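Side-chain contacts in glycosyl hydrolase, family 38 (Enterococcus faecalis, PDB 5KBP), which probably hydrolyses alpha-mannosidic linkages as a metal-binding glycoside hydrolase of family 38: residues D94-S99 / V696-Q701; T686-S691 / A791-A796; S99-V104 / G830-K835; L674-P679 / F776-S781. All coordinates share one frame; numbering follows the deposited sequence.

Overall arrangement
Contacts 1 and 3 join the N-terminal part of the chain to the C-terminal beta regions and share Ser-99, where a loop turns into helix 100-117. Contacts 1 and 2 lie on neighbouring strands, 695-699 and 686-690, of one antiparallel sheet, which contact 4 reaches farther across through strand 772-783. Contacts 1, 3 and 4 are buried, whereas contact 2 is only partly so. Their chemistry differs with their place. Contact 4, between two sheets, is almost wholly apolar; contacts 2 and 3 each centre on a glutamate gripped by a hydroxyl and by arginine; contact 1 sets a phenylalanine beside an arginine whose charge is paired elsewhere.

Contact 1 (D94-S99 / V696-Q701); sequences DDFLIS and VTRPNQ
Phe-96 and Arg-698 meet at a buried domain interface, where the loop leading into helix 100-117 of the N-terminal domain comes up against strand 695-699, an outermost strand of a large C-terminal antiparallel sheet. The backbones stay well apart, with the CA atoms of Phe-96 and Val-696 separated by 11.8 Å, and the phenylalanine ring and the long arginine side chain bridge the interval by sliding past each other in opposite directions. Phe-96 CE1 approaches Arg-698 NH1 to 4.0 Å. The ring carbon lies in the guanidinium plane, at its edge, while the nitrogen stands obliquely to the ring; with their planes 70° apart, the groups do not lie flat on each other.

Arg-698 gets there with its chain stretched out from CG to NE. Val-696, two residues back on the same strand, lays its CG1 3.6 Å above the centre of the guanidinium group and covers one face. The polar end is held from outside the two segments: NH1 forms a salt bridge with Glu-284, and NH2 is hydrogen-bonded to the hydroxyl of Tyr-738. Phe-96 in turn meets the ring of His-714.

The loop that carries the phenylalanine is shaped by its own bonds. Asp-94 OD1 accepts from Leu-97 N at 2.9 Å, met nearly head-on along its C-O bond, and Ser-99 caps the helix that follows. An Asx motif running into an N-capped helix, facing side chains of a sheet's outermost strand, thus forms part of the junction between the N-terminal and C-terminal beta domains of this family 38 enzyme.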
loop_
_atom_site.group_PDB
_atom_site.type_symbol
_atom_site.label_atom_id
_atom_site.label_comp_id
_atom_site.label_asym_id
_atom_site.label_seq_id
_atom_site.Cartn_x
_atom_site.Cartn_y
_atom_site.Cartn_z
ATOM N N ASP A 94 19.932 -3.581 -3.668
ATOM C CA ASP A 94 20.571 -4.806 -4.120
ATOM C C ASP A 94 21.075 -4.580 -5.539
ATOM O O ASP A 94 20.324 -4.112 -6.402
ATOM C CB ASP A 94 19.603 -5.987 -4.079
ATOM C CG ASP A 94 20.251 -7.284 -4.527
ATOM O OD1 ASP A 94 20.311 -7.530 -5.750
ATOM O OD2 ASP A 94 20.709 -8.054 -3.657
ATOM N N ASP A 95 22.345 -4.910 -5.776
ATOM C CA ASP A 95 22.975 -4.559 -7.046
ATOM C C ASP A 95 22.348 -5.311 -8.214
ATOM O O ASP A 95 21.924 -4.702 -9.201
ATOM C CB ASP A 95 24.478 -4.826 -6.975
ATOM C CG ASP A 95 25.246 -3.671 -6.358
ATOM O OD1 ASP A 95 24.669 -2.569 -6.251
ATOM O OD2 ASP A 95 26.425 -3.861 -5.992
ATOM N N PHE A 96 22.272 -6.639 -8.117
ATOM C CA PHE A 96 21.902 -7.454 -9.267
ATOM C C PHE A 96 20.400 -7.519 -9.514
ATOM O O PHE A 96 19.989 -7.808 -10.644
ATOM C CB PHE A 96 22.449 -8.874 -9.099
ATOM C CG PHE A 96 23.948 -8.953 -9.119
ATOM C CD1 PHE A 96 24.647 -8.784 -10.304
ATOM C CD2 PHE A 96 24.660 -9.205 -7.957
ATOM C CE1 PHE A 96 26.027 -8.857 -10.329
ATOM C CE2 PHE A 96 26.041 -9.281 -7.976
ATOM C CZ PHE A 96 26.724 -9.107 -9.164
ATOM N N LEU A 97 19.573 -7.260 -8.504
ATOM C CA LEU A 97 18.136 -7.469 -8.631
ATOM C C LEU A 97 17.376 -6.240 -9.119
ATOM O O LEU A 97 16.151 -6.308 -9.259
ATOM C CB LEU A 97 17.550 -7.941 -7.297
ATOM C CG LEU A 97 17.883 -9.391 -6.942
ATOM C CD1 LEU A 97 17.207 -9.799 -5.645
ATOM C CD2 LEU A 97 17.469 -10.308 -8.080
ATOM N N ILE A 98 18.057 -5.126 -9.381
ATOM C CA ILE A 98 17.416 -3.963 -9.979
ATOM C C ILE A 98 18.088 -3.673 -11.315
ATOM O O ILE A 98 19.223 -4.083 -11.571
ATOM C CB ILE A 98 17.453 -2.723 -9.063
ATOM C CG1 ILE A 98 18.871 -2.163 -8.956
ATOM C CG2 ILE A 98 16.911 -3.065 -7.686
ATOM C CD1 ILE A 98 18.942 -0.864 -8.183
ATOM N N SER A 99 17.365 -2.957 -12.171
ATOM C CA SER A 99 17.826 -2.726 -13.532
ATOM C C SER A 99 19.086 -1.866 -13.547
ATOM O O SER A 99 19.459 -1.236 -12.552
ATOM C CB SER A 99 16.731 -2.058 -14.367
ATOM O OG SER A 99 16.440 -0.758 -13.884
ATOM N N VAL A 696 28.524 -10.396 -18.343
ATOM C CA VAL A 696 29.593 -10.915 -17.498
ATOM C C VAL A 696 29.870 -12.370 -17.855
ATOM O O VAL A 696 28.950 -13.146 -18.153
ATOM C CB VAL A 696 29.236 -10.753 -16.007
ATOM C CG1 VAL A 696 28.019 -11.593 -15.640
ATOM C CG2 VAL A 696 30.425 -11.103 -15.130
ATOM N N THR A 697 31.148 -12.738 -17.840
ATOM C CA THR A 697 31.574 -14.111 -18.075
ATOM C C THR A 697 31.724 -14.813 -16.732
ATOM O O THR A 697 32.473 -14.350 -15.863
ATOM C CB THR A 697 32.888 -14.147 -18.855
ATOM O OG1 THR A 697 32.688 -13.589 -20.161
ATOM C CG2 THR A 697 33.389 -15.575 -18.991
ATOM N N ARG A 698 31.010 -15.924 -16.558
ATOM C CA ARG A 698 31.016 -16.647 -15.300
ATOM C C ARG A 698 31.516 -18.072 -15.503
ATOM O O ARG A 698 31.248 -18.680 -16.545
ATOM C CB ARG A 698 29.610 -16.677 -14.679
ATOM C CG ARG A 698 29.050 -15.300 -14.350
ATOM C CD ARG A 698 27.893 -15.394 -13.369
ATOM N NE ARG A 698 27.580 -14.101 -12.767
ATOM C CZ ARG A 698 26.445 -13.439 -12.961
ATOM N NH1 ARG A 698 26.250 -12.268 -12.370
ATOM N NH2 ARG A 698 25.500 -13.952 -13.734
ATOM N N PRO A 699 32.242 -18.629 -14.536
ATOM C CA PRO A 699 32.800 -19.974 -14.712
ATOM C C PRO A 699 31.794 -21.064 -14.378
ATOM O O PRO A 699 30.971 -20.927 -13.470
ATOM C CB PRO A 699 33.975 -19.992 -13.729
ATOM C CG PRO A 699 33.530 -19.085 -12.628
ATOM C CD PRO A 699 32.681 -18.010 -13.272
ATOM N N ASN A 700 31.871 -22.160 -15.133
ATOM C CA ASN A 700 31.087 -23.349 -14.825
ATOM C C ASN A 700 31.796 -24.266 -13.840
ATOM O O ASN A 700 31.132 -24.937 -13.040
ATOM C CB ASN A 700 30.766 -24.122 -16.108
ATOM C CG ASN A 700 29.925 -23.316 -17.077
ATOM O OD1 ASN A 700 29.137 -22.462 -16.672
ATOM N ND2 ASN A 700 30.088 -23.586 -18.367
ATOM N N GLN A 701 33.126 -24.308 -13.884
ATOM C CA GLN A 701 33.895 -25.065 -12.905
ATOM C C GLN A 701 33.852 -24.347 -11.562
ATOM O O GLN A 701 34.230 -23.176 -11.459
ATOM C CB GLN A 701 35.335 -25.239 -13.381
#

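Contact 2 (T686-S691 / A791-A796); sequences THEADS and ATYQQA
Glu-688, on strand 686-690, accepts a hydrogen bond from the phenol of Tyr-793 on helix 789-799, with Tyr-793 OH 2.7 Å from Glu-688 OE1. Both side chains leave their backbones with CG anti to the carbonyl carbon, and they cross at about a right angle. The glutamate is extended beyond CG (chi2 -176°), which brings OE1 to the hydroxyl; Tyr-793 OH also rests 3.9 Å from Glu-688 CB. The tyrosine ring is rotated until CA lies almost in the ring plane (chi2 -9°).

The carboxylate oxygen sits at the edge of the ring, near its plane. Seen from the glutamate, the hydroxyl arrives on the anti side of OE1, 27° out of the carboxylate plane. The other oxygen, OE2, forms a salt bridge with Arg-789 at the start of the same helix, so the carboxylate is held at both oxygens by one helix. Phe-718, from the adjoining strand 718-722, stacks on the tyrosine ring and helps to fix its rotation.

One helical turn after Tyr-793, Tyr-797 hydrogen-bonds through its hydroxyl to Asp-690 OD1, two residues along the strand from Glu-688. Two acids of one strand thus hold two tyrosines of one helix, which packs over the face of the antiparallel sheet.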
loop_
_atom_site.group_PDB
_atom_site.type_symbol
_atom_site.label_atom_id
_atom_site.label_comp_id
_atom_site.label_asym_id
_atom_site.label_seq_id
_atom_site.Cartn_x
_atom_site.Cartn_y
_atom_site.Cartn_z
ATOM N N THR A 686 32.976 -21.709 -19.478
ATOM C CA THR A 686 32.327 -20.498 -19.003
ATOM C C THR A 686 30.961 -20.347 -19.655
ATOM O O THR A 686 30.649 -20.991 -20.660
ATOM C CB THR A 686 33.170 -19.247 -19.296
ATOM O OG1 THR A 686 33.490 -19.202 -20.692
ATOM C CG2 THR A 686 34.456 -19.253 -18.478
ATOM N N HIS A 687 30.145 -19.480 -19.058
ATOM C CA HIS A 687 28.877 -19.055 -19.629
ATOM C C HIS A 687 28.749 -17.551 -19.434
ATOM O O HIS A 687 29.533 -16.928 -18.714
ATOM C CB HIS A 687 27.690 -19.797 -18.998
ATOM C CG HIS A 687 27.448 -19.443 -17.563
ATOM N ND1 HIS A 687 28.052 -20.110 -16.520
ATOM C CD2 HIS A 687 26.662 -18.495 -16.998
ATOM C CE1 HIS A 687 27.653 -19.587 -15.374
ATOM N NE2 HIS A 687 26.809 -18.605 -15.637
ATOM N N GLU A 688 27.751 -16.961 -20.086
ATOM C CA GLU A 688 27.530 -15.525 -20.022
ATOM C C GLU A 688 26.123 -15.231 -19.522
ATOM O O GLU A 688 25.194 -16.020 -19.726
ATOM C CB GLU A 688 27.751 -14.865 -21.387
ATOM C CG GLU A 688 29.189 -14.936 -21.876
ATOM C CD GLU A 688 29.395 -14.199 -23.182
ATOM O OE1 GLU A 688 28.410 -13.650 -23.716
ATOM O OE2 GLU A 688 30.543 -14.167 -23.674
ATOM N N ALA A 689 25.977 -14.085 -18.861
ATOM C CA ALA A 689 24.696 -13.676 -18.307
ATOM C C ALA A 689 24.602 -12.159 -18.324
ATOM O O ALA A 689 25.610 -11.457 -18.190
ATOM C CB ALA A 689 24.503 -14.200 -16.880
ATOM N N ASP A 690 23.380 -11.663 -18.493
ATOM C CA ASP A 690 23.147 -10.227 -18.475
ATOM C C ASP A 690 23.238 -9.702 -17.048
ATOM O O ASP A 690 22.552 -10.195 -16.149
ATOM C CB ASP A 690 21.779 -9.902 -19.071
ATOM C CG ASP A 690 21.586 -8.418 -19.310
ATOM O OD1 ASP A 690 22.559 -7.749 -19.711
ATOM O OD2 ASP A 690 20.461 -7.919 -19.099
ATOM N N SER A 691 24.093 -8.702 -16.842
ATOM C CA SER A 691 24.227 -8.080 -15.530
ATOM C C SER A 691 23.896 -6.596 -15.614
ATOM O O SER A 691 22.947 -6.205 -16.299
ATOM C CB SER A 691 25.637 -8.289 -14.976
ATOM O OG SER A 691 25.713 -7.883 -13.620
ATOM N N ALA A 791 23.478 -10.129 -31.247
ATOM C CA ALA A 791 22.169 -9.835 -31.820
ATOM C C ALA A 791 21.058 -10.462 -30.988
ATOM O O ALA A 791 19.989 -9.866 -30.814
ATOM C CB ALA A 791 22.104 -10.326 -33.267
ATOM N N THR A 792 21.297 -11.665 -30.459
ATOM C CA THR A 792 20.311 -12.306 -29.595
ATOM C C THR A 792 20.153 -11.559 -28.280
ATOM O O THR A 792 19.084 -11.613 -27.662
ATOM C CB THR A 792 20.706 -13.759 -29.333
ATOM O OG1 THR A 792 21.864 -13.798 -28.487
ATOM C CG2 THR A 792 21.020 -14.464 -30.643
ATOM N N TYR A 793 21.201 -10.861 -27.836
ATOM C CA TYR A 793 21.093 -10.069 -26.616
ATOM C C TYR A 793 20.237 -8.831 -26.844
ATOM O O TYR A 793 19.424 -8.462 -25.987
ATOM C CB TYR A 793 22.482 -9.667 -26.116
ATOM C CG TYR A 793 23.388 -10.820 -25.741
ATOM C CD1 TYR A 793 22.908 -12.123 -25.670
ATOM C CD2 TYR A 793 24.725 -10.599 -25.445
ATOM C CE1 TYR A 793 23.739 -13.170 -25.325
ATOM C CE2 TYR A 793 25.562 -11.639 -25.097
ATOM C CZ TYR A 793 25.064 -12.921 -25.039
ATOM O OH TYR A 793 25.896 -13.958 -24.692
ATOM N N GLN A 794 20.409 -8.175 -27.995
ATOM C CA GLN A 794 19.619 -6.988 -28.306
ATOM C C GLN A 794 18.140 -7.333 -28.433
ATOM O O GLN A 794 17.279 -6.634 -27.885
ATOM C CB GLN A 794 20.136 -6.338 -29.590
ATOM C CG GLN A 794 21.522 -5.722 -29.467
ATOM C CD GLN A 794 21.982 -5.058 -30.752
ATOM O OE1 GLN A 794 21.920 -5.652 -31.828
ATOM N NE2 GLN A 794 22.439 -3.816 -30.644
ATOM N N GLN A 795 17.826 -8.409 -29.158
ATOM C CA GLN A 795 16.436 -8.837 -29.279
ATOM C C GLN A 795 15.886 -9.331 -27.947
ATOM O O GLN A 795 14.672 -9.268 -27.718
ATOM C CB GLN A 795 16.311 -9.924 -30.347
ATOM C CG GLN A 795 16.614 -9.447 -31.760
ATOM N N ALA A 796 16.754 -9.825 -27.062
ATOM C CA ALA A 796 16.311 -10.175 -25.716
ATOM C C ALA A 796 15.919 -8.930 -24.932
ATOM O O ALA A 796 14.916 -8.935 -24.208
ATOM C CB ALA A 796 17.406 -10.952 -24.985
#

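Contact 3 (S99-V104 / G830-K835); sequences SSESNV and GWTAVK
Glu-101, in the first turn of helix 100-117, drives its carboxylate against Thr-832 and Ala-833 of strand 829-836, and nearly all the close packing lies here. Glu-101 OE2 accepts a hydrogen bond from Thr-832 OG1 at 2.8 Å, met on the anti side and 15° out of the carboxylate plane. The same oxygen lies 3.4 Å from Ala-833 CB, and the methyl also backs onto Glu-101 CD. Higher up the side chain, Glu-101 CG touches Thr-832 O at 3.4 Å. A bend at chi2 (-65°) folds the glutamate so that CG and the carboxylate can both lie against the strand. At the helix start, Ser-99 OG accepts a capping bond from Ser-102 N at 3.1 Å.

That two consecutive strand residues direct their side chains to the helix follows from a classic beta bulge: Thr-832 and Ala-833 both face Arg-846 of the adjoining strand 843-849, in the C-terminal beta-sandwich region. Arg-846 also forms a salt bridge with Glu-101 OE1, as does Arg-105 one turn along the helix, while Tyr-693 adds its hydroxyl to OE2. Two arginines together with the nearby helix N-terminus would probably keep this buried carboxylate ionised.

Around this tight centre the fit slackens. Thr-832 is itself partly exposed, and there the close packing borders the solvent side. Ser-100, also partly exposed, keeps its CB 5.0 Å from Thr-832 CG2, and its OG is hydrogen-bonded to the backbone N of Tyr-693. Toward the other end, Lys-835 NZ remains 6.9 Å from Glu-101 OE1 and pairs with Glu-874.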
loop_
_atom_site.group_PDB
_atom_site.type_symbol
_atom_site.label_atom_id
_atom_site.label_comp_id
_atom_site.label_asym_id
_atom_site.label_seq_id
_atom_site.Cartn_x
_atom_site.Cartn_y
_atom_site.Cartn_z
ATOM N N SER A 99 17.365 -2.957 -12.171
ATOM C CA SER A 99 17.826 -2.726 -13.532
ATOM C C SER A 99 19.086 -1.866 -13.547
ATOM O O SER A 99 19.459 -1.236 -12.552
ATOM C CB SER A 99 16.731 -2.058 -14.367
ATOM O OG SER A 99 16.440 -0.758 -13.884
ATOM N N SER A 100 19.747 -1.855 -14.706
ATOM C CA SER A 100 20.953 -1.052 -14.875
ATOM C C SER A 100 20.664 0.426 -14.649
ATOM O O SER A 100 21.411 1.118 -13.947
ATOM C CB SER A 100 21.538 -1.279 -16.270
ATOM O OG SER A 100 21.906 -2.633 -16.457
ATOM N N GLU A 101 19.576 0.927 -15.237
ATOM C CA GLU A 101 19.222 2.331 -15.063
ATOM C C GLU A 101 18.820 2.632 -13.626
ATOM O O GLU A 101 19.135 3.707 -13.105
ATOM C CB GLU A 101 18.100 2.715 -16.026
ATOM C CG GLU A 101 18.568 2.928 -17.453
ATOM C CD GLU A 101 19.508 4.111 -17.580
ATOM O OE1 GLU A 101 19.291 5.124 -16.882
ATOM O OE2 GLU A 101 20.467 4.025 -18.375
ATOM N N SER A 102 18.124 1.700 -12.969
ATOM C CA SER A 102 17.710 1.926 -11.586
ATOM C C SER A 102 18.912 2.155 -10.676
ATOM O O SER A 102 18.838 2.944 -9.726
ATOM C CB SER A 102 16.879 0.747 -11.084
ATOM O OG SER A 102 15.640 0.677 -11.766
ATOM N N ASN A 103 20.026 1.475 -10.952
ATOM C CA ASN A 103 21.253 1.741 -10.210
ATOM C C ASN A 103 21.749 3.158 -10.461
ATOM O O ASN A 103 22.256 3.816 -9.546
ATOM C CB ASN A 103 22.326 0.722 -10.588
ATOM C CG ASN A 103 22.071 -0.641 -9.978
ATOM O OD1 ASN A 103 22.238 -0.831 -8.774
ATOM N ND2 ASN A 103 21.675 -1.600 -10.806
ATOM N N VAL A 104 21.612 3.643 -11.696
ATOM C CA VAL A 104 22.053 4.996 -12.022
ATOM C C VAL A 104 21.095 6.031 -11.443
ATOM O O VAL A 104 21.526 7.058 -10.904
ATOM C CB VAL A 104 22.208 5.146 -13.547
ATOM C CG1 VAL A 104 22.241 6.612 -13.946
ATOM C CG2 VAL A 104 23.470 4.434 -14.023
ATOM N N GLY A 830 23.866 -2.141 -26.196
ATOM C CA GLY A 830 22.606 -2.111 -25.479
ATOM C C GLY A 830 22.230 -0.682 -25.154
ATOM O O GLY A 830 23.036 0.080 -24.612
ATOM N N TRP A 831 20.999 -0.316 -25.501
ATOM C CA TRP A 831 20.480 1.030 -25.301
ATOM C C TRP A 831 19.483 1.001 -24.151
ATOM O O TRP A 831 18.505 0.246 -24.195
ATOM C CB TRP A 831 19.833 1.557 -26.581
ATOM C CG TRP A 831 20.764 1.517 -27.752
ATOM C CD1 TRP A 831 20.877 0.523 -28.678
ATOM C CD2 TRP A 831 21.729 2.513 -28.113
ATOM N NE1 TRP A 831 21.847 0.839 -29.597
ATOM C CE2 TRP A 831 22.386 2.057 -29.273
ATOM C CE3 TRP A 831 22.099 3.747 -27.570
ATOM C CZ2 TRP A 831 23.390 2.790 -29.899
ATOM C CZ3 TRP A 831 23.097 4.475 -28.194
ATOM C CH2 TRP A 831 23.730 3.994 -29.346
ATOM N N THR A 832 19.728 1.824 -23.129
ATOM C CA THR A 832 19.006 1.721 -21.869
ATOM C C THR A 832 18.219 2.961 -21.471
ATOM O O THR A 832 17.315 2.843 -20.638
ATOM C CB THR A 832 19.974 1.382 -20.723
ATOM O OG1 THR A 832 20.965 2.410 -20.612
ATOM C CG2 THR A 832 20.658 0.049 -20.979
ATOM N N ALA A 833 18.525 4.136 -22.021
ATOM C CA ALA A 833 17.869 5.350 -21.554
ATOM C C ALA A 833 17.720 6.359 -22.682
ATOM O O ALA A 833 18.657 6.590 -23.451
ATOM C CB ALA A 833 18.643 5.988 -20.395
ATOM N N VAL A 834 16.529 6.949 -22.770
ATOM C CA VAL A 834 16.269 8.152 -23.556
ATOM C C VAL A 834 15.342 9.020 -22.716
ATOM O O VAL A 834 14.173 8.669 -22.515
ATOM C CB VAL A 834 15.638 7.856 -24.926
ATOM C CG1 VAL A 834 15.086 9.137 -25.542
ATOM C CG2 VAL A 834 16.659 7.232 -25.857
ATOM N N LYS A 835 15.858 10.133 -22.208
ATOM C CA LYS A 835 15.077 11.027 -21.359
ATOM C C LYS A 835 15.664 12.428 -21.492
ATOM O O LYS A 835 16.441 12.701 -22.412
ATOM C CB LYS A 835 15.058 10.511 -19.909
ATOM C CG LYS A 835 16.394 10.600 -19.190
ATOM C CD LYS A 835 16.293 10.062 -17.772
ATOM C CE LYS A 835 17.539 10.385 -16.968
ATOM N NZ LYS A 835 17.684 11.851 -16.750
#

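Contact 4 (L674-P679 / F776-S781); sequences LRVLFP and FKYGLS
Val-676 and Phe-678 project from strand 672-679 onto Tyr-778 and Leu-780 of strand 772-783, closing part of the apolar interior of a beta-sandwich. The two strands belong to different sheets and run in the same direction, 2° apart in angle, with their axes 10.4 Å from each other, a spacing bridged by side chains.

Leu-674 opens the segment on the inner side, though its CD2 only approaches Phe-776 CE2, at 5.2 Å. Arg-675 turns to the outer face of its sheet and forms salt bridges with Glu-563 and Glu-739. Val-676 faces inward again and lies over one side of the hydroxyl end of the tyrosine: CG1 lies 4.1 Å from Tyr-778 CE2, and CG2, anti to the valine's own nitrogen, 4.0 Å from Tyr-778 OH. This buried hydroxyl is satisfied by a hydrogen bond with Thr-663.

After Leu-677, which faces outward, Phe-678 is wedged between both partners. Its CZ lies 3.8 Å from Tyr-778 CE2, each atom near the plane of the other ring, so the aromatics meet edge to edge rather than stacking. Ile-730, from strand 727-732 of the same sheet as Leu-780, touches both Phe-678 and Leu-780. Leu-780 holds CG anti to its nitrogen (chi1 179°), which carries CD1 obliquely up to the ring of Phe-678, 4.0 Å from Phe-678 CD1 and 4.1 Å from Phe-678 CE1.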
loop_
_atom_site.group_PDB
_atom_site.type_symbol
_atom_site.label_atom_id
_atom_site.label_comp_id
_atom_site.label_asym_id
_atom_site.label_seq_id
_atom_site.Cartn_x
_atom_site.Cartn_y
_atom_site.Cartn_z
ATOM N N LEU A 674 10.154 -24.600 -8.555
ATOM C CA LEU A 674 9.875 -25.060 -9.910
ATOM C C LEU A 674 10.786 -24.335 -10.890
ATOM O O LEU A 674 10.878 -23.103 -10.865
ATOM C CB LEU A 674 8.411 -24.820 -10.280
ATOM C CG LEU A 674 8.012 -25.230 -11.699
ATOM C CD1 LEU A 674 8.028 -26.746 -11.851
ATOM C CD2 LEU A 674 6.651 -24.658 -12.058
ATOM N N ARG A 675 11.454 -25.100 -11.751
ATOM C CA ARG A 675 12.360 -24.547 -12.746
ATOM C C ARG A 675 12.026 -25.122 -14.116
ATOM O O ARG A 675 11.315 -26.123 -14.241
ATOM C CB ARG A 675 13.829 -24.848 -12.409
ATOM C CG ARG A 675 14.159 -24.818 -10.927
ATOM C CD ARG A 675 15.268 -25.807 -10.608
ATOM N NE ARG A 675 16.599 -25.272 -10.884
ATOM C CZ ARG A 675 17.700 -26.015 -10.950
ATOM N NH1 ARG A 675 17.627 -27.327 -10.774
ATOM N NH2 ARG A 675 18.872 -25.449 -11.200
ATOM N N VAL A 676 12.555 -24.470 -15.149
ATOM C CA VAL A 676 12.458 -24.937 -16.525
ATOM C C VAL A 676 13.871 -25.178 -17.040
ATOM O O VAL A 676 14.783 -24.387 -16.772
ATOM C CB VAL A 676 11.692 -23.936 -17.420
ATOM C CG1 VAL A 676 12.332 -22.554 -17.368
ATOM C CG2 VAL A 676 11.607 -24.448 -18.851
ATOM N N LEU A 677 14.056 -26.281 -17.760
ATOM C CA LEU A 677 15.376 -26.747 -18.160
ATOM C C LEU A 677 15.579 -26.567 -19.658
ATOM O O LEU A 677 14.646 -26.747 -20.449
ATOM C CB LEU A 677 15.571 -28.219 -17.781
ATOM C CG LEU A 677 16.162 -28.545 -16.404
ATOM C CD1 LEU A 677 15.454 -27.790 -15.286
ATOM C CD2 LEU A 677 16.111 -30.045 -16.150
ATOM N N PHE A 678 16.806 -26.215 -20.041
ATOM C CA PHE A 678 17.180 -26.059 -21.446
ATOM C C PHE A 678 18.544 -26.692 -21.669
ATOM O O PHE A 678 19.581 -26.021 -21.576
ATOM C CB PHE A 678 17.197 -24.587 -21.862
ATOM C CG PHE A 678 15.848 -23.936 -21.852
ATOM C CD1 PHE A 678 14.978 -24.100 -22.918
ATOM C CD2 PHE A 678 15.452 -23.149 -20.785
ATOM C CE1 PHE A 678 13.735 -23.499 -22.916
ATOM C CE2 PHE A 678 14.211 -22.543 -20.776
ATOM C CZ PHE A 678 13.351 -22.720 -21.843
ATOM N N PRO A 679 18.586 -27.992 -21.958
ATOM C CA PRO A 679 19.871 -28.645 -22.251
ATOM C C PRO A 679 20.485 -28.095 -23.529
ATOM O O PRO A 679 19.929 -28.238 -24.621
ATOM C CB PRO A 679 19.490 -30.125 -22.392
ATOM C CG PRO A 679 18.195 -30.260 -21.664
ATOM C CD PRO A 679 17.480 -28.961 -21.887
ATOM N N PHE A 776 4.706 -16.819 -16.172
ATOM C CA PHE A 776 6.132 -16.609 -16.381
ATOM C C PHE A 776 6.396 -16.444 -17.872
ATOM O O PHE A 776 6.060 -17.329 -18.667
ATOM C CB PHE A 776 6.945 -17.772 -15.815
ATOM C CG PHE A 776 6.531 -18.179 -14.430
ATOM C CD1 PHE A 776 6.916 -17.432 -13.332
ATOM C CD2 PHE A 776 5.754 -19.308 -14.229
ATOM C CE1 PHE A 776 6.532 -17.801 -12.055
ATOM C CE2 PHE A 776 5.368 -19.685 -12.956
ATOM C CZ PHE A 776 5.759 -18.930 -11.867
ATOM N N LYS A 777 6.995 -15.316 -18.245
ATOM C CA LYS A 777 7.311 -15.005 -19.634
ATOM C C LYS A 777 8.810 -15.163 -19.850
ATOM O O LYS A 777 9.612 -14.523 -19.162
ATOM C CB LYS A 777 6.859 -13.590 -19.996
ATOM C CG LYS A 777 5.353 -13.392 -19.958
ATOM C CD LYS A 777 4.972 -11.986 -20.391
ATOM C CE LYS A 777 3.466 -11.789 -20.362
ATOM N NZ LYS A 777 3.074 -10.416 -20.782
ATOM N N TYR A 778 9.180 -16.008 -20.808
ATOM C CA TYR A 778 10.576 -16.267 -21.130
ATOM C C TYR A 778 10.639 -16.752 -22.576
ATOM O O TYR A 778 9.610 -16.964 -23.222
ATOM C CB TYR A 778 11.193 -17.270 -20.147
ATOM C CG TYR A 778 10.445 -18.582 -20.015
ATOM C CD1 TYR A 778 9.255 -18.661 -19.300
ATOM C CD2 TYR A 778 10.942 -19.746 -20.585
ATOM C CE1 TYR A 778 8.574 -19.857 -19.173
ATOM C CE2 TYR A 778 10.268 -20.948 -20.461
ATOM C CZ TYR A 778 9.085 -20.998 -19.754
ATOM O OH TYR A 778 8.407 -22.189 -19.625
ATOM N N GLY A 779 11.858 -16.918 -23.085
ATOM C CA GLY A 779 12.006 -17.300 -24.477
ATOM C C GLY A 779 13.376 -17.860 -24.788
ATOM O O GLY A 779 14.287 -17.850 -23.958
ATOM N N LEU A 780 13.504 -18.342 -26.022
ATOM C CA LEU A 780 14.703 -19.016 -26.500
ATOM C C LEU A 780 15.160 -18.374 -27.801
ATOM O O LEU A 780 14.336 -17.952 -28.619
ATOM C CB LEU A 780 14.434 -20.518 -26.704
ATOM C CG LEU A 780 15.514 -21.468 -27.234
ATOM C CD1 LEU A 780 15.290 -22.863 -26.670
ATOM C CD2 LEU A 780 15.507 -21.516 -28.758
ATOM N N SER A 781 16.476 -18.311 -27.991
ATOM C CA SER A 781 17.050 -17.757 -29.210
ATOM C C SER A 781 18.354 -18.478 -29.512
ATOM O O SER A 781 19.229 -18.570 -28.645
ATOM C CB SER A 781 17.291 -16.250 -29.075
ATOM O OG SER A 781 17.816 -15.713 -30.276
#